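Local coordinates for protein acetyltransferase (PDB 1Y9W) that probably transfers an acyl group, most likely acetyl from acetyl-coenzyme A, to a substrate not yet identified, as a GNAT-family enzyme, at residues A[37-45]-A[84-95]. Residues are numbered along the deposited sequence; the frame is centred on the assembly and turned at random.
Sequences MEEVSLVVK and LLHEIEGIAKEK
Within the GNAT fold, helix 80-94 packs against one face of the central sheet, and here it meets strand 38-45, the outermost strand on one side of that sheet within the chain. Strand and helix run roughly antiparallel, 149° between their directions, with the axes 9.2 Å apart at closest. Leu42 buries more surface in the contact than any other residue. Its CG stands beside the backbone N (chi1 -67°), and this turns CD1 down onto the helix: CD1 presses on the aliphatic part of Glu87, 3.3 Å from Glu87 CG, where the two side chains cross at about a right angle. The same leucine meets Ile91 tip to tip, Ile91 CD1 lying 3.8 Å from both Leu42 CD1 and CD2. Two turns before Ile91, Leu84 CD2 lies between Leu42 CB and Val44 CG2, 3.9 Å from each. Toward the start of the strand, Val40 CG1 touches the tip of Ile88, 3.7 Å from Ile88 CD1. Beyond the helix end a salt bridge closes the row: the extended side chain of Glu38 meets Lys95, whose NZ lies 2.5 Å from Glu38 OE1, shorter than usual and so of doubtful exact length, and 3.0 Å from Glu38 OE2, so the ammonium faces both carboxylate oxygens. Strand 51-60 pairs with 38-45 through backbone bonds, and Met59 touches both Glu38 and Lys95. Leu64 of strand 63-71 packs on Val40, Ile88 and Ala92, while Leu42 to Lys45 pair antiparallel with a strand of the second subunit, carrying the sheet across the dimer interface.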
ATOM      1  N   MET A  37       5.042   3.488 -14.594  1.00 35.81           N
ATOM      2  CA  MET A  37       4.041   3.816 -13.585  1.00 36.10           C
ATOM      3  C   MET A  37       3.078   4.890 -14.049  1.00 36.52           C
ATOM      4  O   MET A  37       3.458   5.839 -14.738  1.00 37.81           O
ATOM      5  CB  MET A  37       4.689   4.247 -12.270  1.00 36.72           C
ATOM      6  CG  MET A  37       3.677   4.349 -11.134  1.00 38.06           C
ATOM      7  SD  MET A  37       4.413   4.615  -9.508  1.00 39.91           S
ATOM      8  CE  MET A  37       4.185   6.414  -9.368  1.00 42.38           C
ATOM      9  N   GLU A  38       1.820   4.734 -13.664  1.00 35.09           N
ATOM     10  CA  GLU A  38       0.803   5.680 -14.066  1.00 33.65           C
ATOM     11  C   GLU A  38      -0.402   5.665 -13.134  1.00 32.72           C
ATOM     12  O   GLU A  38      -0.885   4.605 -12.736  1.00 29.92           O
ATOM     13  CB  GLU A  38       0.355   5.364 -15.491  1.00 33.64           C
ATOM     14  CG  GLU A  38      -0.760   6.250 -15.988  1.00 37.71           C
ATOM     15  CD  GLU A  38      -1.255   5.856 -17.361  1.00 39.41           C
ATOM     16  OE1 GLU A  38      -2.251   6.449 -17.821  1.00 42.45           O
ATOM     17  OE2 GLU A  38      -0.655   4.956 -17.983  1.00 40.49           O
ATOM     18  N   GLU A  39      -0.868   6.855 -12.777  1.00 33.25           N
ATOM     19  CA  GLU A  39      -2.037   7.004 -11.923  1.00 33.39           C
ATOM     20  C   GLU A  39      -3.240   7.157 -12.841  1.00 32.61           C
ATOM     21  O   GLU A  39      -3.139   7.741 -13.918  1.00 31.73           O
ATOM     22  CB  GLU A  39      -1.916   8.248 -11.045  1.00 35.54           C
ATOM     23  CG  GLU A  39      -0.988   8.105  -9.849  1.00 41.60           C
ATOM     24  CD  GLU A  39      -0.834   9.413  -9.084  1.00 45.43           C
ATOM     25  OE1 GLU A  39      -0.222  10.364  -9.627  1.00 47.03           O
ATOM     26  OE2 GLU A  39      -1.336   9.495  -7.941  1.00 48.90           O
ATOM     27  N   VAL A  40      -4.375   6.622 -12.419  1.00 31.77           N
ATOM     28  CA  VAL A  40      -5.588   6.716 -13.211  1.00 31.35           C
ATOM     29  C   VAL A  40      -6.753   6.993 -12.277  1.00 31.09           C
ATOM     30  O   VAL A  40      -6.783   6.495 -11.150  1.00 32.29           O
ATOM     31  CB  VAL A  40      -5.853   5.408 -13.972  1.00 32.33           C
ATOM     32  CG1 VAL A  40      -5.918   4.259 -13.000  1.00 32.88           C
ATOM     33  CG2 VAL A  40      -7.163   5.513 -14.747  1.00 34.40           C
ATOM     34  N   SER A  41      -7.702   7.804 -12.729  1.00 29.47           N
ATOM     35  CA  SER A  41      -8.866   8.109 -11.911  1.00 28.66           C
ATOM     36  C   SER A  41     -10.043   8.499 -12.777  1.00 27.84           C
ATOM     37  O   SER A  41      -9.887   9.138 -13.819  1.00 27.26           O
ATOM     38  CB  SER A  41      -8.568   9.238 -10.918  1.00 28.59           C
ATOM     39  OG  SER A  41      -8.631  10.508 -11.533  1.00 30.25           O
ATOM     40  N   LEU A  42     -11.225   8.093 -12.336  1.00 25.68           N
ATOM     41  CA  LEU A  42     -12.454   8.395 -13.044  1.00 23.24           C
ATOM     42  C   LEU A  42     -13.405   9.066 -12.075  1.00 23.13           C
ATOM     43  O   LEU A  42     -13.436   8.728 -10.891  1.00 22.91           O
ATOM     44  CB  LEU A  42     -13.100   7.110 -13.571  1.00 23.63           C
ATOM     45  CG  LEU A  42     -12.349   6.361 -14.672  1.00 24.92           C
ATOM     46  CD1 LEU A  42     -13.189   5.190 -15.139  1.00 24.93           C
ATOM     47  CD2 LEU A  42     -12.069   7.295 -15.837  1.00 25.81           C
ATOM     48  N   VAL A  43     -14.173  10.027 -12.572  1.00 21.67           N
ATOM     49  CA  VAL A  43     -15.140  10.707 -11.731  1.00 21.54           C
ATOM     50  C   VAL A  43     -16.477  10.826 -12.436  1.00 20.85           C
ATOM     51  O   VAL A  43     -16.542  10.951 -13.659  1.00 21.12           O
ATOM     52  CB  VAL A  43     -14.681  12.144 -11.330  1.00 21.10           C
ATOM     53  CG1 VAL A  43     -13.509  12.067 -10.373  1.00 20.64           C
ATOM     54  CG2 VAL A  43     -14.312  12.950 -12.568  1.00 20.52           C
ATOM     55  N   VAL A  44     -17.542  10.749 -11.654  1.00 19.64           N
ATOM     56  CA  VAL A  44     -18.884  10.927 -12.174  1.00 19.61           C
ATOM     57  C   VAL A  44     -19.210  12.310 -11.645  1.00 19.60           C
ATOM     58  O   VAL A  44     -19.149  12.529 -10.438  1.00 20.04           O
ATOM     59  CB  VAL A  44     -19.871   9.929 -11.568  1.00 18.67           C
ATOM     60  CG1 VAL A  44     -21.291  10.355 -11.889  1.00 20.53           C
ATOM     61  CG2 VAL A  44     -19.596   8.534 -12.113  1.00 20.78           C
ATOM     62  N   LYS A  45     -19.532  13.250 -12.527  1.00 19.32           N
ATOM     63  CA  LYS A  45     -19.838  14.601 -12.073  1.00 18.63           C
ATOM     64  C   LYS A  45     -20.738  15.347 -13.040  1.00 18.83           C
ATOM     65  O   LYS A  45     -21.075  14.831 -14.109  1.00 17.90           O
ATOM     66  CB  LYS A  45     -18.543  15.382 -11.889  1.00 18.68           C
ATOM     67  CG  LYS A  45     -17.770  15.596 -13.170  1.00 19.68           C
ATOM     68  CD  LYS A  45     -16.574  16.493 -12.915  1.00 25.39           C
ATOM     69  CE  LYS A  45     -15.737  16.672 -14.160  1.00 26.91           C
ATOM     70  NZ  LYS A  45     -14.533  17.520 -13.921  1.00 28.68           N
ATOM     71  N   LEU A  84     -18.136   2.658 -12.019  1.00 23.43           N
ATOM     72  CA  LEU A  84     -16.762   3.135 -11.943  1.00 22.84           C
ATOM     73  C   LEU A  84     -15.768   1.983 -11.906  1.00 21.75           C
ATOM     74  O   LEU A  84     -14.707   2.032 -12.535  1.00 21.58           O
ATOM     75  CB  LEU A  84     -16.590   4.008 -10.698  1.00 21.45           C
ATOM     76  CG  LEU A  84     -17.283   5.362 -10.806  1.00 21.20           C
ATOM     77  CD1 LEU A  84     -17.508   5.970  -9.423  1.00 19.96           C
ATOM     78  CD2 LEU A  84     -16.436   6.256 -11.682  1.00 20.52           C
ATOM     79  N   LEU A  85     -16.112   0.945 -11.159  1.00 22.30           N
ATOM     80  CA  LEU A  85     -15.240  -0.210 -11.039  1.00 22.78           C
ATOM     81  C   LEU A  85     -15.115  -0.882 -12.397  1.00 23.50           C
ATOM     82  O   LEU A  85     -14.015  -1.142 -12.868  1.00 23.26           O
ATOM     83  CB  LEU A  85     -15.816  -1.193 -10.021  1.00 23.47           C
ATOM     84  CG  LEU A  85     -14.951  -2.393  -9.655  1.00 22.00           C
ATOM     85  CD1 LEU A  85     -13.631  -1.911  -9.077  1.00 22.81           C
ATOM     86  CD2 LEU A  85     -15.692  -3.251  -8.647  1.00 23.41           C
ATOM     87  N   HIS A  86     -16.249  -1.158 -13.025  1.00 24.35           N
ATOM     88  CA  HIS A  86     -16.239  -1.798 -14.331  1.00 27.83           C
ATOM     89  C   HIS A  86     -15.431  -0.967 -15.324  1.00 28.30           C
ATOM     90  O   HIS A  86     -14.625  -1.492 -16.096  1.00 28.19           O
ATOM     91  CB  HIS A  86     -17.666  -1.961 -14.849  1.00 30.76           C
ATOM     92  CG  HIS A  86     -17.737  -2.459 -16.260  1.00 36.15           C
ATOM     93  ND1 HIS A  86     -17.379  -3.744 -16.616  1.00 37.40           N
ATOM     94  CD2 HIS A  86     -18.073  -1.829 -17.411  1.00 37.44           C
ATOM     95  CE1 HIS A  86     -17.491  -3.881 -17.926  1.00 39.04           C
ATOM     96  NE2 HIS A  86     -17.909  -2.733 -18.433  1.00 38.27           N
ATOM     97  N   GLU A  87     -15.645   0.341 -15.283  1.00 28.84           N
ATOM     98  CA  GLU A  87     -14.967   1.259 -16.177  1.00 29.51           C
ATOM     99  C   GLU A  87     -13.461   1.328 -15.974  1.00 28.92           C
ATOM    100  O   GLU A  87     -12.698   1.386 -16.941  1.00 28.77           O
ATOM    101  CB  GLU A  87     -15.542   2.661 -16.018  1.00 32.84           C
ATOM    102  CG  GLU A  87     -15.200   3.572 -17.176  1.00 39.03           C
ATOM    103  CD  GLU A  87     -16.385   3.793 -18.105  1.00 43.43           C
ATOM    104  OE1 GLU A  87     -17.078   2.803 -18.441  1.00 44.96           O
ATOM    105  OE2 GLU A  87     -16.618   4.962 -18.500  1.00 45.64           O
ATOM    106  N   ILE A  88     -13.010   1.336 -14.726  1.00 26.11           N
ATOM    107  CA  ILE A  88     -11.580   1.429 -14.541  1.00 24.08           C
ATOM    108  C   ILE A  88     -10.899   0.096 -14.828  1.00 24.03           C
ATOM    109  O   ILE A  88      -9.725   0.071 -15.184  1.00 25.20           O
ATOM    110  CB  ILE A  88     -11.211   1.958 -13.139  1.00 23.34           C
ATOM    111  CG1 ILE A  88      -9.795   2.557 -13.190  1.00 21.27           C
ATOM    112  CG2 ILE A  88     -11.338   0.849 -12.110  1.00 22.31           C
ATOM    113  CD1 ILE A  88      -9.344   3.272 -11.926  1.00 21.57           C
ATOM    114  N   GLU A  89     -11.627  -1.011 -14.702  1.00 24.72           N
ATOM    115  CA  GLU A  89     -11.029  -2.317 -15.007  1.00 26.09           C
ATOM    116  C   GLU A  89     -10.740  -2.358 -16.509  1.00 26.11           C
ATOM    117  O   GLU A  89      -9.681  -2.818 -16.943  1.00 25.09           O
ATOM    118  CB  GLU A  89     -11.981  -3.458 -14.642  1.00 26.66           C
ATOM    119  CG  GLU A  89     -12.520  -3.372 -13.231  1.00 30.15           C
ATOM    120  CD  GLU A  89     -13.282  -4.608 -12.809  1.00 32.47           C
ATOM    121  OE1 GLU A  89     -14.045  -5.152 -13.637  1.00 34.62           O
ATOM    122  OE2 GLU A  89     -13.124  -5.029 -11.641  1.00 32.46           O
ATOM    123  N   GLY A  90     -11.695  -1.866 -17.293  1.00 26.21           N
ATOM    124  CA  GLY A  90     -11.529  -1.837 -18.734  1.00 27.47           C
ATOM    125  C   GLY A  90     -10.287  -1.055 -19.123  1.00 28.20           C
ATOM    126  O   GLY A  90      -9.524  -1.472 -19.996  1.00 29.53           O
ATOM    127  N   ILE A  91     -10.075   0.083 -18.474  1.00 26.83           N
ATOM    128  CA  ILE A  91      -8.910   0.899 -18.771  1.00 26.88           C
ATOM    129  C   ILE A  91      -7.655   0.105 -18.454  1.00 28.77           C
ATOM    130  O   ILE A  91      -6.657   0.178 -19.178  1.00 29.80           O
ATOM    131  CB  ILE A  91      -8.897   2.196 -17.932  1.00 26.14           C
ATOM    132  CG1 ILE A  91     -10.171   3.005 -18.189  1.00 25.87           C
ATOM    133  CG2 ILE A  91      -7.672   3.017 -18.277  1.00 25.27           C
ATOM    134  CD1 ILE A  91     -10.275   4.264 -17.353  1.00 24.21           C
ATOM    135  N   ALA A  92      -7.708  -0.657 -17.365  1.00 28.99           N
ATOM    136  CA  ALA A  92      -6.571  -1.462 -16.943  1.00 30.38           C
ATOM    137  C   ALA A  92      -6.316  -2.562 -17.961  1.00 31.81           C
ATOM    138  O   ALA A  92      -5.177  -2.802 -18.356  1.00 31.22           O
ATOM    139  CB  ALA A  92      -6.841  -2.075 -15.573  1.00 29.49           C
ATOM    140  N   LYS A  93      -7.391  -3.228 -18.371  1.00 33.62           N
ATOM    141  CA  LYS A  93      -7.318  -4.309 -19.343  1.00 36.33           C
ATOM    142  C   LYS A  93      -6.728  -3.791 -20.655  1.00 36.78           C
ATOM    143  O   LYS A  93      -5.923  -4.465 -21.296  1.00 37.53           O
ATOM    144  CB  LYS A  93      -8.717  -4.873 -19.581  1.00 38.20           C
ATOM    145  CG  LYS A  93      -8.747  -6.197 -20.322  1.00 43.32           C
ATOM    146  CD  LYS A  93     -10.179  -6.669 -20.581  1.00 46.43           C
ATOM    147  CE  LYS A  93     -11.007  -6.782 -19.290  1.00 48.44           C
ATOM    148  NZ  LYS A  93     -11.451  -5.461 -18.741  1.00 47.56           N
ATOM    149  N   GLU A  94      -7.126  -2.584 -21.034  1.00 36.49           N
ATOM    150  CA  GLU A  94      -6.660  -1.940 -22.258  1.00 37.48           C
ATOM    151  C   GLU A  94      -5.173  -1.566 -22.239  1.00 36.38           C
ATOM    152  O   GLU A  94      -4.512  -1.558 -23.282  1.00 37.24           O
ATOM    153  CB  GLU A  94      -7.505  -0.687 -22.523  1.00 40.62           C
ATOM    154  CG  GLU A  94      -7.030   0.197 -23.674  1.00 45.08           C
ATOM    155  CD  GLU A  94      -7.096  -0.495 -25.031  1.00 49.23           C
ATOM    156  OE1 GLU A  94      -8.150  -1.098 -25.346  1.00 51.33           O
ATOM    157  OE2 GLU A  94      -6.096  -0.426 -25.786  1.00 50.41           O
ATOM    158  N   LYS A  95      -4.642  -1.255 -21.062  1.00 33.82           N
ATOM    159  CA  LYS A  95      -3.237  -0.878 -20.953  1.00 31.86           C
ATOM    160  C   LYS A  95      -2.319  -2.065 -20.703  1.00 31.49           C
ATOM    161  O   LYS A  95      -1.139  -1.895 -20.391  1.00 31.01           O
ATOM    162  CB  LYS A  95      -3.056   0.158 -19.844  1.00 30.99           C
ATOM    163  CG  LYS A  95      -3.899   1.386 -20.058  1.00 30.18           C
ATOM    164  CD  LYS A  95      -3.201   2.606 -19.546  1.00 32.00           C
ATOM    165  CE  LYS A  95      -3.893   3.846 -20.044  1.00 32.77           C
ATOM    166  NZ  LYS A  95      -3.123   5.055 -19.657  1.00 35.94           N
TER